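Pyridoxal kinase (Entamoeba histolytica, PDB 4S1H) probably catalyses the ATP-dependent phosphorylation of pyridoxal to pyridoxal 5'-phosphate, the active form of vitamin B6. Local coordinates at residues A[27-32]-A[228-233]; A[145-150]-A[162-167]. All blocks are in the same frame, centred on the assembly; numbering follows the deposited sequence.

In the fold
The two contacts lie on opposite sides of the chain's centre, with their own centres about 29 Å apart, and share no secondary-structure element. Interaction 1 joins residues far apart in sequence, where helices 18-28 and 216-229 end. It is partly buried: isoleucines meet on its inner side, while an exposed lysine closes the outer side with a weak hydrogen bond to a backbone carbonyl. Interaction 2 pairs two helices that follow one another in the chain, 144-151 and 158-170; all three of its touching residues are buried, and only apolar contacts cross between them. It lies near the ADP site, whereas interaction 1 lies away from the annotated sites.

Interaction 1. Residues A[27-32]-A[228-233]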
loop_
_atom_site.group_PDB
_atom_site.type_symbol
_atom_site.label_atom_id
_atom_site.label_comp_id
_atom_site.label_asym_id
_atom_site.label_seq_id
_atom_site.Cartn_x
_atom_site.Cartn_y
_atom_site.Cartn_z
ATOM N N ASP A 27 3.238 2.195 -7.492
ATOM C CA ASP A 27 4.125 0.996 -7.542
ATOM C C ASP A 27 4.218 0.430 -8.988
ATOM O O ASP A 27 5.316 0.131 -9.483
ATOM C CB ASP A 27 3.697 -0.141 -6.563
ATOM C CG ASP A 27 3.805 0.239 -5.046
ATOM O OD1 ASP A 27 4.398 1.283 -4.665
ATOM O OD2 ASP A 27 3.247 -0.532 -4.201
ATOM N N SER A 28 3.092 0.313 -9.693
ATOM C CA SER A 28 3.094 -0.246 -11.036
ATOM C C SER A 28 3.841 0.641 -12.055
ATOM O O SER A 28 4.394 0.146 -13.016
ATOM C CB SER A 28 1.668 -0.562 -11.531
ATOM O OG SER A 28 1.344 0.185 -12.691
ATOM N N PHE A 29 3.882 1.944 -11.793
ATOM C CA PHE A 29 4.656 2.888 -12.619
ATOM C C PHE A 29 6.105 3.010 -12.138
ATOM O O PHE A 29 6.866 3.742 -12.730
ATOM C CB PHE A 29 4.007 4.304 -12.628
ATOM C CG PHE A 29 2.912 4.510 -13.657
ATOM C CD1 PHE A 29 1.612 4.127 -13.407
ATOM C CD2 PHE A 29 3.182 5.161 -14.880
ATOM C CE1 PHE A 29 0.615 4.323 -14.341
ATOM C CE2 PHE A 29 2.181 5.368 -15.825
ATOM C CZ PHE A 29 0.889 4.945 -15.556
ATOM N N GLN A 30 6.451 2.320 -11.042
ATOM C CA GLN A 30 7.771 2.340 -10.447
ATOM C C GLN A 30 8.225 3.759 -10.077
ATOM O O GLN A 30 9.385 4.129 -10.255
ATOM C CB GLN A 30 8.772 1.618 -11.335
ATOM C CG GLN A 30 8.400 0.144 -11.532
ATOM C CD GLN A 30 9.174 -0.450 -12.650
ATOM O OE1 GLN A 30 8.800 -0.290 -13.798
ATOM N NE2 GLN A 30 10.275 -1.122 -12.332
ATOM N N ILE A 31 7.308 4.478 -9.468
ATOM C CA ILE A 31 7.536 5.838 -8.955
ATOM C C ILE A 31 7.669 5.694 -7.425
ATOM O O ILE A 31 6.712 5.340 -6.728
ATOM C CB ILE A 31 6.411 6.797 -9.375
ATOM C CG1 ILE A 31 6.338 6.947 -10.925
ATOM C CG2 ILE A 31 6.632 8.139 -8.693
ATOM C CD1 ILE A 31 5.091 7.636 -11.446
ATOM N N GLN A 32 8.889 5.879 -6.925
ATOM C CA GLN A 32 9.139 5.690 -5.503
ATOM C C GLN A 32 8.412 6.785 -4.720
ATOM O O GLN A 32 8.604 7.982 -4.983
ATOM C CB GLN A 32 10.619 5.718 -5.200
ATOM C CG GLN A 32 10.874 5.390 -3.743
ATOM C CD GLN A 32 12.326 5.144 -3.416
ATOM O OE1 GLN A 32 13.017 4.429 -4.137
ATOM N NE2 GLN A 32 12.795 5.722 -2.313
ATOM N N ILE A 228 1.840 12.654 -15.606
ATOM C CA ILE A 228 2.493 13.948 -15.403
ATOM C C ILE A 228 3.949 13.777 -14.968
ATOM O O ILE A 228 4.852 14.428 -15.502
ATOM C CB ILE A 228 1.736 14.802 -14.392
ATOM C CG1 ILE A 228 0.376 15.248 -14.959
ATOM C CG2 ILE A 228 2.550 16.025 -14.009
ATOM C CD1 ILE A 228 -0.565 15.801 -13.934
ATOM N N ILE A 229 4.149 12.903 -14.002
ATOM C CA ILE A 229 5.497 12.588 -13.555
ATOM C C ILE A 229 6.387 12.094 -14.690
ATOM O O ILE A 229 7.579 12.475 -14.776
ATOM C CB ILE A 229 5.489 11.605 -12.338
ATOM C CG1 ILE A 229 4.939 12.329 -11.113
ATOM C CG2 ILE A 229 6.885 11.049 -12.061
ATOM C CD1 ILE A 229 4.610 11.448 -9.923
ATOM N N LYS A 230 5.851 11.220 -15.537
ATOM C CA LYS A 230 6.594 10.691 -16.690
ATOM C C LYS A 230 6.831 11.729 -17.816
ATOM O O LYS A 230 7.485 11.406 -18.814
ATOM C CB LYS A 230 5.906 9.434 -17.244
ATOM C CG LYS A 230 5.820 8.238 -16.280
ATOM C CD LYS A 230 7.163 7.641 -15.956
ATOM C CE LYS A 230 7.013 6.573 -14.883
ATOM N NZ LYS A 230 8.344 6.018 -14.517
ATOM N N GLY A 231 6.318 12.949 -17.663
ATOM C CA GLY A 231 6.575 14.036 -18.584
ATOM C C GLY A 231 5.540 14.208 -19.678
ATOM O O GLY A 231 5.790 14.911 -20.650
ATOM N N ILE A 232 4.393 13.555 -19.538
ATOM C CA ILE A 232 3.308 13.642 -20.557
ATOM C C ILE A 232 2.553 14.964 -20.363
ATOM O O ILE A 232 2.192 15.283 -19.244
ATOM C CB ILE A 232 2.340 12.436 -20.427
ATOM C CG1 ILE A 232 3.109 11.114 -20.533
ATOM C CG2 ILE A 232 1.220 12.457 -21.454
ATOM C CD1 ILE A 232 3.973 10.985 -21.757
ATOM N N PRO A 233 2.302 15.726 -21.446
ATOM C CA PRO A 233 1.461 16.928 -21.298
ATOM C C PRO A 233 0.100 16.617 -20.711
ATOM O O PRO A 233 -0.474 15.552 -20.970
ATOM C CB PRO A 233 1.317 17.449 -22.738
ATOM C CG PRO A 233 2.486 16.880 -23.474
ATOM C CD PRO A 233 2.730 15.533 -22.841
#
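I31 meets both I229 and K230, and its side chain bridges from the end of helix 18-28 to the end of helix 216-229. From CB the chain forks. The methyl CG2 lies 4.1 Å from I229 CD1. The other branch first passes K230, with CG1 4.0 Å from the lysine CE, and then ends at CD1, 3.9 Å from I229 CG2. The two isoleucines thus point at each other tip to tip, while I31 and K230 run alongside each other, pointing opposite ways. With CG1 anti to the carbonyl carbon (chi1 -63°), the long branch runs past the lysine and still ends on I229, so both arms of I31 reach that residue. Beta-branched side chains suit this place because each offers a short methyl arm and a longer ethyl arm.

K230 lies over this apolar patch and brings its CE to the edge of the F29 ring, 4.1 Å from CD2. Its NZ gives a weak hydrogen bond to F29 O (3.2 Å), so the methylene chain is used for packing and the ammonium for a carbonyl. Both helix ends finish in Schellman motifs, with Q30 and G231 at positive phi; glycine readily adopts such backbone angles.

Beneath the contact, V5 of strand 5-9 packs against both isoleucines. F29 meets W227 of helix 216-229 edge-to-face, and D27 on helix 18-28 forms a salt bridge with R20 of the second subunit.

Interaction 2. Residues A[145-150]-A[162-167]; sequences TELSFL and IKACHI
L147 and A164 are the residues whose CA atoms come closest, 7.0 Å apart on helices 144-151 and 158-170, which run broadly in the same direction. Alanine suits this point because its single methyl lets the helices come close while still giving the leucine a surface to rest on. L147 carries the contact from its own helix: CG stands anti to the backbone N (chi1 -176°), which directs CG and CD2 toward the neighbouring helix. CG sits 3.8 Å from A164 CB, and CD2 presses on the same methyl at 3.9 Å. The same CD2 also reaches C165, lying 4.1 Å from the sulfur SG, so that one leucine methyl touches two successive residues of the other helix. Cysteine is a fitting partner, compact and polarisable.

These consecutive helices belong to the alpha/beta fold of the ribokinase clan, and they pack beside strand 175-183: V178 touches both L147 and C165, and I176 also lies against C165. That strand carries T179, a residue that binds ADP, and the side chain of L147 is about 10 Å from the bound nucleotide, which places the contact in a layer behind the site. Helix 144-151 begins next to N143, another ADP-binding residue, whose OD1 accepts a hydrogen bond from E146 N, while the carboxylate oxygen E146 OE2 takes the backbone N-H groups of L114 and G115.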
loop_
_atom_site.group_PDB
_atom_site.type_symbol
_atom_site.label_atom_id
_atom_site.label_comp_id
_atom_site.label_asym_id
_atom_site.label_seq_id
_atom_site.Cartn_x
_atom_site.Cartn_y
_atom_site.Cartn_z
ATOM N N THR A 145 -19.822 17.794 -7.231
ATOM C CA THR A 145 -20.301 18.013 -5.877
ATOM C C THR A 145 -19.254 18.724 -5.006
ATOM O O THR A 145 -19.569 19.655 -4.252
ATOM C CB THR A 145 -20.696 16.673 -5.229
ATOM O OG1 THR A 145 -21.844 16.144 -5.910
ATOM C CG2 THR A 145 -21.063 16.860 -3.774
ATOM N N GLU A 146 -18.020 18.249 -5.122
ATOM C CA GLU A 146 -16.913 18.794 -4.364
ATOM C C GLU A 146 -16.650 20.237 -4.774
ATOM O O GLU A 146 -16.475 21.095 -3.896
ATOM C CB GLU A 146 -15.688 17.889 -4.453
ATOM C CG GLU A 146 -15.959 16.598 -3.720
ATOM C CD GLU A 146 -15.138 15.424 -4.161
ATOM O OE1 GLU A 146 -14.567 15.464 -5.280
ATOM O OE2 GLU A 146 -15.080 14.471 -3.336
ATOM N N LEU A 147 -16.671 20.514 -6.084
ATOM C CA LEU A 147 -16.583 21.890 -6.576
ATOM C C LEU A 147 -17.662 22.786 -5.975
ATOM O O LEU A 147 -17.384 23.902 -5.557
ATOM C CB LEU A 147 -16.620 21.941 -8.120
ATOM C CG LEU A 147 -16.439 23.307 -8.789
ATOM C CD1 LEU A 147 -15.068 23.917 -8.465
ATOM C CD2 LEU A 147 -16.583 23.175 -10.293
ATOM N N SER A 148 -18.894 22.289 -5.903
ATOM C CA SER A 148 -19.967 23.039 -5.288
ATOM C C SER A 148 -19.720 23.323 -3.800
ATOM O O SER A 148 -19.966 24.438 -3.322
ATOM C CB SER A 148 -21.276 22.281 -5.488
ATOM O OG SER A 148 -22.361 22.971 -4.931
ATOM N N PHE A 149 -19.231 22.336 -3.068
ATOM C CA PHE A 149 -18.896 22.521 -1.647
ATOM C C PHE A 149 -17.737 23.488 -1.424
ATOM O O PHE A 149 -17.718 24.170 -0.414
ATOM C CB PHE A 149 -18.563 21.181 -0.948
ATOM C CG PHE A 149 -19.732 20.233 -0.820
ATOM C CD1 PHE A 149 -21.041 20.709 -0.686
ATOM C CD2 PHE A 149 -19.525 18.851 -0.790
ATOM C CE1 PHE A 149 -22.114 19.837 -0.566
ATOM C CE2 PHE A 149 -20.606 17.978 -0.668
ATOM C CZ PHE A 149 -21.897 18.472 -0.557
ATOM N N LEU A 150 -16.790 23.543 -2.351
ATOM C CA LEU A 150 -15.647 24.424 -2.212
ATOM C C LEU A 150 -15.956 25.866 -2.568
ATOM O O LEU A 150 -15.167 26.747 -2.225
ATOM C CB LEU A 150 -14.490 23.940 -3.088
ATOM C CG LEU A 150 -13.869 22.632 -2.692
ATOM C CD1 LEU A 150 -12.976 22.128 -3.827
ATOM C CD2 LEU A 150 -13.100 22.810 -1.385
ATOM N N ILE A 162 -18.148 26.268 -14.943
ATOM C CA ILE A 162 -17.230 27.343 -15.373
ATOM C C ILE A 162 -17.295 28.525 -14.366
ATOM O O ILE A 162 -16.280 29.069 -13.976
ATOM C CB ILE A 162 -17.521 27.772 -16.826
ATOM C CG1 ILE A 162 -17.044 26.694 -17.818
ATOM C CG2 ILE A 162 -16.888 29.120 -17.120
ATOM C CD1 ILE A 162 -17.645 26.846 -19.211
ATOM N N LYS A 163 -18.507 28.906 -13.953
ATOM C CA LYS A 163 -18.675 29.973 -12.962
ATOM C C LYS A 163 -18.012 29.646 -11.613
ATOM O O LYS A 163 -17.382 30.510 -10.997
ATOM C CB LYS A 163 -20.160 30.276 -12.746
ATOM C CG LYS A 163 -20.912 30.775 -13.947
ATOM C CD LYS A 163 -22.374 31.034 -13.554
ATOM C CE LYS A 163 -23.297 31.441 -14.685
ATOM N NZ LYS A 163 -24.689 31.617 -14.167
ATOM N N ALA A 164 -18.127 28.393 -11.171
ATOM C CA ALA A 164 -17.544 27.998 -9.909
ATOM C C ALA A 164 -16.011 27.962 -10.040
ATOM O O ALA A 164 -15.295 28.355 -9.108
ATOM C CB ALA A 164 -18.099 26.651 -9.461
ATOM N N CYS A 165 -15.504 27.506 -11.189
ATOM C CA CYS A 165 -14.033 27.473 -11.397
ATOM C C CYS A 165 -13.468 28.885 -11.334
ATOM O O CYS A 165 -12.383 29.097 -10.803
ATOM C CB CYS A 165 -13.659 26.841 -12.736
ATOM S SG CYS A 165 -13.817 25.038 -12.744
ATOM N N HIS A 166 -14.191 29.845 -11.889
ATOM C CA HIS A 166 -13.738 31.233 -11.815
ATOM C C HIS A 166 -13.374 31.646 -10.379
ATOM O O HIS A 166 -12.290 32.220 -10.127
ATOM C CB HIS A 166 -14.793 32.144 -12.415
ATOM C CG HIS A 166 -14.460 33.599 -12.312
ATOM N ND1 HIS A 166 -13.501 34.187 -13.114
ATOM C CD2 HIS A 166 -14.870 34.551 -11.442
ATOM C CE1 HIS A 166 -13.389 35.465 -12.793
ATOM N NE2 HIS A 166 -14.208 35.713 -11.782
ATOM N N ILE A 167 -14.260 31.314 -9.441
ATOM C CA ILE A 167 -14.116 31.732 -8.058
ATOM C C ILE A 167 -12.766 31.209 -7.532
ATOM O O ILE A 167 -11.987 31.935 -6.908
ATOM C CB ILE A 167 -15.250 31.163 -7.169
ATOM C CG1 ILE A 167 -16.632 31.753 -7.553
ATOM C CG2 ILE A 167 -14.965 31.383 -5.698
ATOM C CD1 ILE A 167 -16.790 33.239 -7.339
#